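Local coordinates for Mec-8 protein (Caenorhabditis elegans, PDB 6DG0) that probably binds RNA in the nucleus as a splicing factor, here seen through its C-terminal RNA recognition motif in complex with a short DNA strand of sequence AGCACA, at residues A3-V8 with F45-D50; V8-A13 with A68-G73; K53-M58 with I76-N81. The protein carries 2 engineered substitutions. One frame throughout, in Å; residues are numbered along the deposited sequence. Where two conformers were deposited one is given.

Interaction 1 of 3, residues A3-V8 with F45-D50; sequences ASTLFV and FVEYSD. Engineered in segment 3-8: Ala3 (natural residue Cys). With nucleotides of chain D.
Phe7 and Phe45 form a non-hydrogen-bonded pair on adjacent antiparallel strands, and their rings meet obliquely, Phe7 CD1 standing 3.7 Å from Phe45 CE1. Bases of chain D form a layer over the two touching rings. With CG anti to the backbone N (chi1 168°), the Phe7 ring projects from the sheet and lies flat against the cytosine of DC3; the adenine of DA4 covers a face of Phe45, with Phe45 CD2 3.4 Å from its C4. Replacing Phe7 by an alanine is likely to strip the cytosine of its aromatic surface and open a gap beside Phe45. The two phenylalanines are the aromatics of the RNP2 and RNP1 motifs, which lie on the two central strands of an RNA recognition motif and present its base-binding face. Close packing continues in the strand pairing, where Leu6 N bonds Val46 O at 2.8 Å, nearly straight. The pair Ser4-Tyr48 holds one straight bond, Tyr48 N to Ser4 O (171°), and one bent, Ser4 N to Tyr48 O (140°). On the reverse face Leu6 CD1 lies 4.1 Å from Tyr48 CE1. The engineered Ala3 lays its CB 3.3 Å from OE2 of Glu47, whose OE1 forms a salt bridge with Arg32. The loose side is at Ser49, exposed and facing away.

Interaction 2 of 3, residues V8-A13 with A68-G73; sequences VANLSA and ANDRGG. With nucleotides of chain D.
At the oxygen end of the Asn10 side-chain amide, Asn69 N and Asp70 N of the loop 68-73 come to OD1 from opposite sides of the amide plane, each tilted out of it, at 3.0 Å and 2.8 Å respectively. A second amide, that of Asn69, crosses it with the planes 38° apart. Asn69 OD1 in turn accepts from Asp70 N at 2.7 Å, so one backbone N-H is shared between two side-chain oxygens; Asn10 OD1 and Asn69 OD1, both acceptors and not bonded to each other, stand 2.7 Å apart. With CG anti to the backbone N, chi1 of -170° carries the Asn10 amide across into the loop, which curls round the doubly gripped OD1. The other end of the amide is less certain, because ND2 is modelled too close to Gly73; its weak bond to Asp70 O should be read with that doubt. Backbone contacts finish the seam, with Ala68 CA 3.1 Å from Asn10 O in a CA-H...O contact. Gly72 turns with phi 115°, where a side chain would collide with the preceding carbonyl oxygen, and Gly73 also has positive phi. On the nucleic acid side Ala9 CB rests 3.5 Å from N7 of the guanine DG2 of chain D. The loop joins the second helix (51-61) to the fourth strand (75-78) of an RNA recognition motif. It is tied here to residues on central strand 4-11, whose Ala9 pairs through its backbone with Arg75 while Val8 and Leu11 pack on Phe24 and Leu20 of helix 17-24.

Interaction 3 of 3, residues K53-M58 with I76-N81; sequences KATQAM and IEYARN. With nucleotides of chain D.
Thr55 and Tyr78 supply the polar link between helix and strand: Thr55 OG1 lies in the plane of the tyrosine ring, at its edge, and is hydrogen-bonded to Tyr78 OH. Either hydroxyl could be the donor, and the modelled 2.4 Å between Thr55 OG1 and Tyr78 OH is unusually short, its exact value doubtful. Thr55 OG1 is also bonded to Leu51 O, one turn back in the helix. The apolar part belongs to Met58. Its CG meets Ile76 CG2 at 3.6 Å, the two side chains running antiparallel alongside one another. Bent at chi3 (67°), the methionine then brings CE over one face of the Tyr78 ring, 3.7 Å from the centroid, as a CH-pi contact, while SD stands almost on the ring normal, a Met-aromatic contact. A third kind of interaction reaches chain D. Glu77 OE2 accepts from DG2 N1 at 2.7 Å and OE1 from DC3 N4 at 2.8 Å; Tyr78 O takes the same N4, and the Arg80 guanidinium lies against the DC3 base with weak bonds to its phosphate. This is the βαββαβ fold of the RNA recognition motif, its second helix on one face of the sheet and nucleic acid on the other.

Interactions 1 and 3 lie close together, their centres about 6 Å apart, whereas interaction 2 is about 18 Å from interaction 1 between centres, on the opposite side of the chain's centre. Strand 4-11 joins all three: it supplies a segment to the first two and neighbours strand 75-78 of the third through Phe7 N to Glu77 O and Thr5 O to Ala79 N. Interaction 1 is mostly buried and works by strand pairing and aromatic rings; interaction 3 is partly buried and relies on methionine and tyrosine packing; interaction 2, partly buried, with an exposed loop on one side, depends on amide-to-backbone bonds. Across 3-8 and 76-81 the cytosine DC3 is held between Phe7 and Arg80, on its two faces.

Interaction 1 of 3, residues A3-V8 with F45-D50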
# COMPACT_ATOMS: atom_id res chain seq x y z
N ALA A 3 -3.17 14.55 2.48
CA ALA A 3 -3.12 13.16 2.04
C ALA A 3 -2.14 12.36 2.89
O ALA A 3 -1.02 12.79 3.14
CB ALA A 3 -2.74 13.08 0.58
N SER A 4 -2.58 11.18 3.34
CA SER A 4 -1.75 10.32 4.17
C SER A 4 -1.29 9.07 3.42
O SER A 4 -2.09 8.36 2.82
CB SER A 4 -2.50 9.91 5.44
OG SER A 4 -1.69 9.11 6.28
N THR A 5 0.02 8.81 3.47
CA THR A 5 0.62 7.70 2.73
C THR A 5 0.88 6.49 3.61
O THR A 5 1.35 6.62 4.75
CB THR A 5 1.94 8.15 2.07
OG1 THR A 5 1.70 9.24 1.17
CG2 THR A 5 2.58 7.00 1.30
N LEU A 6 0.60 5.30 3.08
CA LEU A 6 0.89 4.05 3.78
C LEU A 6 2.10 3.34 3.18
O LEU A 6 2.39 3.49 2.00
CB LEU A 6 -0.33 3.12 3.75
CG LEU A 6 -1.61 3.59 4.44
CD1 LEU A 6 -2.75 2.61 4.19
CD2 LEU A 6 -1.38 3.78 5.93
N PHE A 7 2.80 2.56 4.01
CA PHE A 7 3.89 1.72 3.54
C PHE A 7 3.47 0.25 3.54
O PHE A 7 2.97 -0.26 4.54
CB PHE A 7 5.14 1.92 4.42
CG PHE A 7 6.21 0.89 4.19
CD1 PHE A 7 7.07 0.99 3.12
CD2 PHE A 7 6.37 -0.18 5.07
CE1 PHE A 7 8.06 0.04 2.91
CE2 PHE A 7 7.35 -1.12 4.87
CZ PHE A 7 8.20 -1.01 3.78
N VAL A 8 3.68 -0.43 2.41
CA VAL A 8 3.28 -1.83 2.28
C VAL A 8 4.46 -2.75 1.96
O VAL A 8 5.17 -2.56 0.98
CB VAL A 8 2.21 -2.00 1.19
CG1 VAL A 8 1.74 -3.45 1.12
CG2 VAL A 8 1.03 -1.07 1.45
N PHE A 45 3.94 2.22 -1.88
CA PHE A 45 3.43 3.37 -1.16
C PHE A 45 2.05 3.75 -1.68
O PHE A 45 1.89 4.08 -2.86
CB PHE A 45 4.41 4.55 -1.27
CG PHE A 45 5.77 4.26 -0.71
CD1 PHE A 45 6.02 4.39 0.65
CD2 PHE A 45 6.80 3.83 -1.53
CE1 PHE A 45 7.27 4.12 1.17
CE2 PHE A 45 8.05 3.55 -1.02
CZ PHE A 45 8.29 3.70 0.33
N VAL A 46 1.06 3.71 -0.80
CA VAL A 46 -0.33 3.96 -1.19
C VAL A 46 -0.89 5.18 -0.47
O VAL A 46 -0.90 5.25 0.76
CB VAL A 46 -1.23 2.75 -0.89
CG1 VAL A 46 -2.61 2.96 -1.50
CG2 VAL A 46 -0.59 1.48 -1.44
N GLU A 47 -1.36 6.15 -1.25
CA GLU A 47 -1.85 7.41 -0.69
C GLU A 47 -3.38 7.47 -0.60
O GLU A 47 -4.08 7.06 -1.52
CB GLU A 47 -1.35 8.59 -1.52
CG GLU A 47 -1.64 9.93 -0.90
CD GLU A 47 -1.23 11.09 -1.79
OE1 GLU A 47 -1.74 11.18 -2.92
OE2 GLU A 47 -0.39 11.91 -1.35
N TYR A 48 -3.87 7.99 0.52
CA TYR A 48 -5.30 8.24 0.70
C TYR A 48 -5.59 9.72 0.95
O TYR A 48 -4.70 10.47 1.33
CB TYR A 48 -5.86 7.37 1.83
CG TYR A 48 -6.05 5.93 1.42
CD1 TYR A 48 -5.01 5.01 1.51
CD2 TYR A 48 -7.28 5.49 0.94
CE1 TYR A 48 -5.19 3.69 1.13
CE2 TYR A 48 -7.47 4.17 0.56
CZ TYR A 48 -6.42 3.28 0.66
OH TYR A 48 -6.61 1.97 0.29
N SER A 49 -6.84 10.13 0.75
CA SER A 49 -7.21 11.54 0.78
C SER A 49 -6.98 12.21 2.14
O SER A 49 -6.71 13.40 2.21
CB SER A 49 -8.67 11.71 0.36
OG SER A 49 -9.54 11.04 1.26
N ASP A 50 -7.09 11.43 3.21
CA ASP A 50 -6.81 11.93 4.55
C ASP A 50 -6.36 10.79 5.47
O ASP A 50 -6.41 9.62 5.08
CB ASP A 50 -8.03 12.67 5.13
CG ASP A 50 -9.25 11.77 5.28
OD1 ASP A 50 -9.15 10.69 5.91
OD2 ASP A 50 -10.33 12.15 4.78
P DA D 4 13.74 4.71 0.73
OP1 DA D 4 14.87 3.76 0.81
OP2 DA D 4 13.84 6.03 1.39
O5' DA D 4 13.38 4.98 -0.81
C5' DA D 4 13.04 3.90 -1.67
C4' DA D 4 12.27 4.39 -2.88
O4' DA D 4 10.89 4.65 -2.49
C3' DA D 4 12.79 5.70 -3.48
O3' DA D 4 12.71 5.66 -4.90
C2' DA D 4 11.85 6.75 -2.89
C1' DA D 4 10.54 5.99 -2.76
N9 DA D 4 9.70 6.47 -1.67
C8 DA D 4 10.07 6.61 -0.36
N7 DA D 4 9.12 7.07 0.41
C5 DA D 4 8.05 7.25 -0.45
C6 DA D 4 6.73 7.71 -0.25
N6 DA D 4 6.26 8.10 0.94
N1 DA D 4 5.91 7.76 -1.32
C2 DA D 4 6.39 7.37 -2.51
N3 DA D 4 7.60 6.92 -2.82
C4 DA D 4 8.39 6.88 -1.74
P DC D 3 13.79 0.60 5.05
OP1 DC D 3 14.84 1.32 4.31
OP2 DC D 3 13.54 0.91 6.48
O5' DC D 3 12.40 0.76 4.28
C5' DC D 3 12.35 0.60 2.86
C4' DC D 3 11.77 1.84 2.19
O4' DC D 3 10.42 2.07 2.67
C3' DC D 3 12.53 3.14 2.45
O3' DC D 3 12.43 3.99 1.32
C2' DC D 3 11.78 3.73 3.65
C1' DC D 3 10.35 3.31 3.34
N1 DC D 3 9.51 3.13 4.56
C2 DC D 3 8.63 4.14 4.95
O2 DC D 3 8.57 5.18 4.27
N3 DC D 3 7.88 3.97 6.06
C4 DC D 3 7.98 2.84 6.77
N4 DC D 3 7.22 2.71 7.86
C5 DC D 3 8.87 1.79 6.39
C6 DC D 3 9.61 1.98 5.29

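Interaction 2 of 3, residues V8-A13 with A68-G73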
# COMPACT_ATOMS: atom_id res chain seq x y z
N VAL A 8 3.68 -0.43 2.41
CA VAL A 8 3.28 -1.83 2.28
C VAL A 8 4.46 -2.75 1.96
O VAL A 8 5.17 -2.56 0.98
CB VAL A 8 2.21 -2.00 1.19
CG1 VAL A 8 1.74 -3.45 1.12
CG2 VAL A 8 1.03 -1.07 1.45
N ALA A 9 4.65 -3.76 2.81
CA ALA A 9 5.72 -4.74 2.66
C ALA A 9 5.14 -6.14 2.42
O ALA A 9 3.92 -6.29 2.34
CB ALA A 9 6.62 -4.74 3.89
N ASN A 10 6.02 -7.13 2.27
CA ASN A 10 5.60 -8.51 2.01
C ASN A 10 4.87 -8.65 0.67
O ASN A 10 3.78 -9.20 0.58
CB ASN A 10 4.74 -9.03 3.17
CG ASN A 10 4.48 -10.52 3.10
OD1 ASN A 10 5.14 -11.23 2.34
ND2 ASN A 10 3.58 -11.01 3.93
N LEU A 11 5.50 -8.09 -0.37
CA LEU A 11 4.96 -8.14 -1.72
C LEU A 11 5.81 -9.01 -2.66
O LEU A 11 7.04 -8.93 -2.65
CB LEU A 11 4.86 -6.73 -2.31
CG LEU A 11 3.65 -5.87 -1.94
CD1 LEU A 11 3.87 -4.45 -2.42
CD2 LEU A 11 2.38 -6.46 -2.55
N SER A 12 5.15 -9.82 -3.48
CA SER A 12 5.83 -10.65 -4.46
C SER A 12 6.38 -9.75 -5.57
O SER A 12 5.90 -8.63 -5.76
CB SER A 12 4.90 -11.71 -5.04
OG SER A 12 3.87 -11.13 -5.81
N ALA A 13 7.40 -10.22 -6.28
CA ALA A 13 8.02 -9.41 -7.33
C ALA A 13 7.25 -9.49 -8.64
O ALA A 13 7.56 -8.78 -9.60
CB ALA A 13 9.46 -9.84 -7.54
N ALA A 68 1.88 -11.91 -1.86
CA ALA A 68 2.93 -11.88 -0.83
C ALA A 68 4.08 -12.88 -1.00
O ALA A 68 3.99 -13.81 -1.81
CB ALA A 68 2.30 -12.09 0.53
N ASN A 69 5.15 -12.70 -0.23
CA ASN A 69 6.22 -13.70 -0.17
C ASN A 69 6.10 -14.48 1.15
O ASN A 69 5.90 -15.68 1.14
CB ASN A 69 7.63 -13.08 -0.36
CG ASN A 69 7.78 -11.75 0.33
OD1 ASN A 69 7.64 -11.65 1.55
ND2 ASN A 69 8.02 -10.71 -0.45
N ASP A 70 6.24 -13.79 2.29
CA ASP A 70 6.26 -14.44 3.61
C ASP A 70 4.83 -14.77 4.09
O ASP A 70 3.85 -14.32 3.49
CB ASP A 70 6.98 -13.57 4.64
CG ASP A 70 8.43 -13.33 4.30
OD1 ASP A 70 8.97 -14.07 3.45
OD2 ASP A 70 9.04 -12.42 4.88
N ARG A 71 4.73 -15.57 5.15
CA ARG A 71 3.44 -15.90 5.76
C ARG A 71 2.97 -14.71 6.58
O ARG A 71 3.78 -13.95 7.10
CB ARG A 71 3.55 -17.13 6.65
CG ARG A 71 3.05 -18.43 6.04
CD ARG A 71 3.88 -19.62 6.52
NE ARG A 71 3.44 -20.11 7.83
CZ ARG A 71 4.12 -20.99 8.56
NH1 ARG A 71 3.65 -21.38 9.74
NH2 ARG A 71 5.26 -21.48 8.11
N GLY A 72 1.66 -14.53 6.72
CA GLY A 72 1.20 -13.34 7.40
C GLY A 72 0.41 -12.40 6.50
O GLY A 72 -0.41 -11.62 6.98
N GLY A 73 0.68 -12.47 5.20
CA GLY A 73 -0.01 -11.62 4.25
C GLY A 73 0.66 -10.27 4.23
O GLY A 73 1.78 -10.13 4.71
P DG D 2 13.77 -1.96 9.99
OP1 DG D 2 15.18 -1.55 10.18
OP2 DG D 2 12.68 -1.12 10.53
O5' DG D 2 13.56 -2.15 8.42
C5' DG D 2 14.60 -2.72 7.63
C4' DG D 2 14.11 -3.02 6.24
O4' DG D 2 13.24 -4.15 6.28
C3' DG D 2 13.27 -1.92 5.61
O3' DG D 2 14.12 -0.97 4.96
C2' DG D 2 12.40 -2.69 4.61
C1' DG D 2 12.38 -4.13 5.16
N9 DG D 2 11.06 -4.60 5.58
C8 DG D 2 10.47 -5.78 5.22
N7 DG D 2 9.29 -5.96 5.75
C5 DG D 2 9.09 -4.82 6.53
C6 DG D 2 8.00 -4.45 7.34
O6 DG D 2 6.95 -5.08 7.54
N1 DG D 2 8.20 -3.22 7.96
C2 DG D 2 9.33 -2.45 7.81
N2 DG D 2 9.34 -1.29 8.48
N3 DG D 2 10.36 -2.78 7.05
C4 DG D 2 10.18 -3.98 6.44

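Interaction 3 of 3, residues K53-M58 with I76-N81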
# COMPACT_ATOMS: atom_id res chain seq x y z
N LYS A 53 -8.96 7.83 6.41
CA LYS A 53 -9.22 6.85 5.37
C LYS A 53 -8.02 5.92 5.20
O LYS A 53 -8.17 4.75 4.86
CB LYS A 53 -9.55 7.53 4.04
CG LYS A 53 -10.78 8.43 4.08
CD LYS A 53 -12.05 7.62 4.32
CE LYS A 53 -13.28 8.52 4.31
NZ LYS A 53 -13.44 9.21 3.00
N ALA A 54 -6.83 6.46 5.44
CA ALA A 54 -5.60 5.67 5.40
C ALA A 54 -5.56 4.66 6.54
O ALA A 54 -5.23 3.49 6.34
CB ALA A 54 -4.38 6.57 5.44
N THR A 55 -5.90 5.13 7.74
CA THR A 55 -5.96 4.27 8.92
C THR A 55 -6.99 3.18 8.73
O THR A 55 -6.75 2.01 9.01
CB THR A 55 -6.30 5.08 10.19
OG1 THR A 55 -5.28 6.07 10.41
CG2 THR A 55 -6.36 4.18 11.40
N GLN A 56 -8.16 3.58 8.22
CA GLN A 56 -9.27 2.66 7.97
C GLN A 56 -8.87 1.54 7.02
O GLN A 56 -9.20 0.38 7.23
CB GLN A 56 -10.46 3.45 7.41
CG GLN A 56 -11.66 2.62 7.01
CD GLN A 56 -12.77 3.49 6.44
OE1 GLN A 56 -12.97 4.62 6.90
NE2 GLN A 56 -13.49 2.98 5.45
N ALA A 57 -8.14 1.91 5.97
CA ALA A 57 -7.67 0.95 4.98
C ALA A 57 -6.52 0.08 5.49
O ALA A 57 -6.44 -1.10 5.16
CB ALA A 57 -7.24 1.68 3.71
N MET A 58 -5.64 0.66 6.31
CA MET A 58 -4.50 -0.09 6.84
C MET A 58 -4.97 -1.21 7.76
O MET A 58 -4.51 -2.35 7.65
CB MET A 58 -3.54 0.83 7.58
CG MET A 58 -2.40 0.08 8.26
SD MET A 58 -1.15 1.15 9.01
CE MET A 58 -2.12 1.89 10.32
N ILE A 76 1.51 -3.73 6.52
CA ILE A 76 1.30 -2.31 6.25
C ILE A 76 1.61 -1.42 7.44
O ILE A 76 1.19 -1.70 8.57
CB ILE A 76 -0.15 -2.05 5.80
CG1 ILE A 76 -0.56 -3.03 4.70
CG2 ILE A 76 -0.32 -0.60 5.34
CD1 ILE A 76 -1.98 -2.82 4.19
N GLU A 77 2.35 -0.34 7.19
CA GLU A 77 2.64 0.67 8.20
C GLU A 77 2.31 2.05 7.66
O GLU A 77 2.12 2.22 6.46
CB GLU A 77 4.11 0.62 8.62
CG GLU A 77 4.60 -0.74 9.07
CD GLU A 77 6.10 -0.74 9.33
OE1 GLU A 77 6.73 0.33 9.18
OE2 GLU A 77 6.64 -1.81 9.68
N TYR A 78 2.25 3.04 8.55
CA TYR A 78 2.25 4.43 8.11
C TYR A 78 3.61 4.73 7.50
O TYR A 78 4.65 4.36 8.06
CB TYR A 78 1.99 5.39 9.28
CG TYR A 78 0.59 5.34 9.85
CD1 TYR A 78 -0.51 5.78 9.11
CD2 TYR A 78 0.37 4.91 11.15
CE1 TYR A 78 -1.79 5.75 9.64
CE2 TYR A 78 -0.90 4.89 11.69
CZ TYR A 78 -1.98 5.30 10.94
OH TYR A 78 -3.24 5.28 11.47
N ALA A 79 3.62 5.39 6.35
CA ALA A 79 4.88 5.81 5.74
C ALA A 79 5.53 6.89 6.59
O ALA A 79 4.84 7.64 7.28
CB ALA A 79 4.66 6.30 4.32
N ARG A 80 6.86 6.96 6.56
CA ARG A 80 7.57 7.93 7.38
C ARG A 80 7.40 9.33 6.82
O ARG A 80 7.42 10.32 7.55
CB ARG A 80 9.05 7.56 7.49
CG ARG A 80 9.31 6.27 8.25
CD ARG A 80 10.79 6.04 8.49
NE ARG A 80 11.06 4.71 9.01
CZ ARG A 80 11.57 3.72 8.29
NH1 ARG A 80 11.87 3.91 7.01
NH2 ARG A 80 11.79 2.53 8.84
N ASN A 81 7.23 9.40 5.50
CA ASN A 81 7.05 10.67 4.83
C ASN A 81 5.86 10.61 3.89
O ASN A 81 5.50 9.54 3.40
CB ASN A 81 8.31 11.05 4.04
CG ASN A 81 9.55 11.09 4.91
OD1 ASN A 81 10.33 10.14 4.93
ND2 ASN A 81 9.74 12.19 5.63
P DC D 3 13.79 0.60 5.05
OP1 DC D 3 14.84 1.32 4.31
OP2 DC D 3 13.54 0.91 6.48
O5' DC D 3 12.40 0.76 4.28
C5' DC D 3 12.35 0.60 2.86
C4' DC D 3 11.77 1.84 2.19
O4' DC D 3 10.42 2.07 2.67
C3' DC D 3 12.53 3.14 2.45
O3' DC D 3 12.43 3.99 1.32
C2' DC D 3 11.78 3.73 3.65
C1' DC D 3 10.35 3.31 3.34
N1 DC D 3 9.51 3.13 4.56
C2 DC D 3 8.63 4.14 4.95
O2 DC D 3 8.57 5.18 4.27
N3 DC D 3 7.88 3.97 6.06
C4 DC D 3 7.98 2.84 6.77
N4 DC D 3 7.22 2.71 7.86
C5 DC D 3 8.87 1.79 6.39
C6 DC D 3 9.61 1.98 5.29
P DG D 2 13.77 -1.96 9.99
OP1 DG D 2 15.18 -1.55 10.18
OP2 DG D 2 12.68 -1.12 10.53
O5' DG D 2 13.56 -2.15 8.42
C5' DG D 2 14.60 -2.72 7.63
C4' DG D 2 14.11 -3.02 6.24
O4' DG D 2 13.24 -4.15 6.28
C3' DG D 2 13.27 -1.92 5.61
O3' DG D 2 14.12 -0.97 4.96
C2' DG D 2 12.40 -2.69 4.61
C1' DG D 2 12.38 -4.13 5.16
N9 DG D 2 11.06 -4.60 5.58
C8 DG D 2 10.47 -5.78 5.22
N7 DG D 2 9.29 -5.96 5.75
C5 DG D 2 9.09 -4.82 6.53
C6 DG D 2 8.00 -4.45 7.34
O6 DG D 2 6.95 -5.08 7.54
N1 DG D 2 8.20 -3.22 7.96
C2 DG D 2 9.33 -2.45 7.81
N2 DG D 2 9.34 -1.29 8.48
N3 DG D 2 10.36 -2.78 7.05
C4 DG D 2 10.18 -3.98 6.44